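Local coordinates for 7,8-dihydro-6-hydroxymethylpterin pyrophosphokinase-dihydropteroate synthase (Plasmodium falciparum, PDB 6JWS), which probably carries out two successive steps of folate biosynthesis, pyrophosphorylating 6-hydroxymethyl-7,8-dihydropterin with ATP and then condensing the product with 4-aminobenzoate to give 7,8-dihydropteroate, at residues L20-N25 with E35-L40. The protein carries 1 engineered substitution. Numbering follows the deposited sequence.
Sequences LNLGTN and ETALHL
The CA atoms of L22 and A37 are the nearest pair across the two segments, 7.7 Å apart, where helix 30-44 packs over one face of the sheet that contains strand 16-24. The helix keeps its regular i to i+4 bonding here, with H39 N 3.0 Å from E35 O, and between these two segments the contact is made by apolar side chains. L22 projects from the strand toward the helix, and its CD2 does all the touching: it sits 3.9 Å from CD2 of L38 and 4.1 Å from CB of A37. The two leucine side chains cross at about a right angle. L38 leaves the helix obliquely, but with CG anti to its carbonyl carbon (chi1 -78°) its CD2 methyl comes in to meet L22. Strand 16-24, helix 30-44 and strand 46-57 form a split beta-alpha-beta unit, with strand 163-172 between the two parallel strands, as in the ferredoxin-like fold of HPPK; the contact belongs to the apolar layer under the helix. Backbone hydrogen bonds join L22 to L166, N21 to D210 and G23 to D208, and D208 and D210 bind the magnesium ion. The L22 side chain, which also touches L34 and I209, remains about 10 Å from that metal and from ATP.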
loop_
_atom_site.group_PDB
_atom_site.type_symbol
_atom_site.label_atom_id
_atom_site.label_comp_id
_atom_site.label_asym_id
_atom_site.label_seq_id
_atom_site.Cartn_x
_atom_site.Cartn_y
_atom_site.Cartn_z
ATOM N N LEU B 20 -19.376 -34.893 -6.849
ATOM C CA LEU B 20 -20.610 -34.177 -7.128
ATOM C C LEU B 20 -20.367 -32.678 -7.297
ATOM O O LEU B 20 -19.424 -32.120 -6.730
ATOM C CB LEU B 20 -21.620 -34.402 -5.996
ATOM C CG LEU B 20 -21.936 -35.846 -5.609
ATOM C CD1 LEU B 20 -23.036 -35.857 -4.559
ATOM C CD2 LEU B 20 -22.357 -36.676 -6.823
ATOM N N ASN B 21 -21.272 -32.053 -8.070
ATOM C CA ASN B 21 -21.437 -30.614 -8.152
ATOM C C ASN B 21 -22.779 -30.224 -7.528
ATOM O O ASN B 21 -23.800 -30.848 -7.802
ATOM C CB ASN B 21 -21.304 -30.098 -9.587
ATOM C CG ASN B 21 -21.150 -28.589 -9.618
ATOM O OD1 ASN B 21 -20.063 -28.069 -9.402
ATOM N ND2 ASN B 21 -22.229 -27.859 -9.837
ATOM N N LEU B 22 -22.763 -29.191 -6.672
ATOM C CA LEU B 22 -23.945 -28.638 -6.028
ATOM C C LEU B 22 -24.042 -27.169 -6.432
ATOM O O LEU B 22 -23.121 -26.409 -6.165
ATOM C CB LEU B 22 -23.780 -28.722 -4.503
ATOM C CG LEU B 22 -23.997 -30.066 -3.800
ATOM C CD1 LEU B 22 -23.240 -31.210 -4.456
ATOM C CD2 LEU B 22 -23.595 -29.962 -2.336
ATOM N N GLY B 23 -25.161 -26.771 -7.057
ATOM C CA GLY B 23 -25.311 -25.422 -7.583
ATOM C C GLY B 23 -26.655 -24.813 -7.201
ATOM O O GLY B 23 -27.634 -25.528 -7.056
ATOM N N THR B 24 -26.684 -23.496 -6.991
ATOM C CA THR B 24 -27.928 -22.777 -6.793
ATOM C C THR B 24 -27.789 -21.387 -7.398
ATOM O O THR B 24 -26.675 -20.899 -7.542
ATOM C CB THR B 24 -28.334 -22.708 -5.316
ATOM O OG1 THR B 24 -29.509 -21.895 -5.302
ATOM C CG2 THR B 24 -27.293 -22.073 -4.421
ATOM N N ASN B 25 -28.923 -20.760 -7.727
ATOM C CA ASN B 25 -28.958 -19.419 -8.293
ATOM C C ASN B 25 -29.351 -18.404 -7.223
ATOM O O ASN B 25 -29.280 -17.201 -7.451
ATOM C CB ASN B 25 -29.934 -19.327 -9.468
ATOM C CG ASN B 25 -29.572 -20.264 -10.600
ATOM O OD1 ASN B 25 -30.307 -21.208 -10.891
ATOM N ND2 ASN B 25 -28.434 -20.023 -11.231
ATOM N N GLU B 35 -25.529 -26.046 2.073
ATOM C CA GLU B 35 -25.206 -26.832 3.259
ATOM C C GLU B 35 -26.300 -27.861 3.588
ATOM O O GLU B 35 -26.005 -28.941 4.097
ATOM C CB GLU B 35 -24.821 -25.937 4.442
ATOM C CG GLU B 35 -23.541 -25.152 4.201
ATOM C CD GLU B 35 -22.790 -24.571 5.391
ATOM O OE1 GLU B 35 -23.437 -24.211 6.410
ATOM O OE2 GLU B 35 -21.544 -24.476 5.293
ATOM N N THR B 36 -27.564 -27.526 3.305
ATOM C CA THR B 36 -28.675 -28.461 3.458
ATOM C C THR B 36 -28.433 -29.685 2.569
ATOM O O THR B 36 -28.545 -30.823 3.025
ATOM C CB THR B 36 -30.024 -27.769 3.179
ATOM O OG1 THR B 36 -30.240 -26.702 4.110
ATOM C CG2 THR B 36 -31.204 -28.718 3.178
ATOM N N ALA B 37 -28.063 -29.440 1.303
ATOM C CA ALA B 37 -27.721 -30.515 0.382
ATOM C C ALA B 37 -26.510 -31.297 0.878
ATOM O O ALA B 37 -26.492 -32.519 0.740
ATOM C CB ALA B 37 -27.513 -29.989 -1.021
ATOM N N LEU B 38 -25.504 -30.615 1.456
ATOM C CA LEU B 38 -24.354 -31.341 1.999
ATOM C C LEU B 38 -24.815 -32.335 3.059
ATOM O O LEU B 38 -24.366 -33.476 3.057
ATOM C CB LEU B 38 -23.314 -30.405 2.624
ATOM C CG LEU B 38 -22.378 -29.665 1.665
ATOM C CD1 LEU B 38 -21.486 -28.705 2.445
ATOM C CD2 LEU B 38 -21.528 -30.630 0.862
ATOM N N HIS B 39 -25.672 -31.875 3.980
ATOM C CA HIS B 39 -26.220 -32.728 5.022
ATOM C C HIS B 39 -26.947 -33.926 4.415
ATOM O O HIS B 39 -26.701 -35.056 4.815
ATOM C CB HIS B 39 -27.170 -31.943 5.929
ATOM C CG HIS B 39 -26.489 -30.922 6.770
ATOM N ND1 HIS B 39 -25.444 -31.247 7.624
ATOM C CD2 HIS B 39 -26.736 -29.601 6.941
ATOM C CE1 HIS B 39 -25.060 -30.160 8.261
ATOM N NE2 HIS B 39 -25.831 -29.133 7.850
ATOM N N LEU B 40 -27.830 -33.667 3.441
ATOM C CA LEU B 40 -28.623 -34.728 2.838
ATOM C C LEU B 40 -27.728 -35.722 2.109
ATOM O O LEU B 40 -28.002 -36.924 2.132
ATOM C CB LEU B 40 -29.715 -34.122 1.951
ATOM C CG LEU B 40 -30.753 -33.305 2.722
ATOM C CD1 LEU B 40 -31.707 -32.583 1.788
ATOM C CD2 LEU B 40 -31.516 -34.182 3.709
#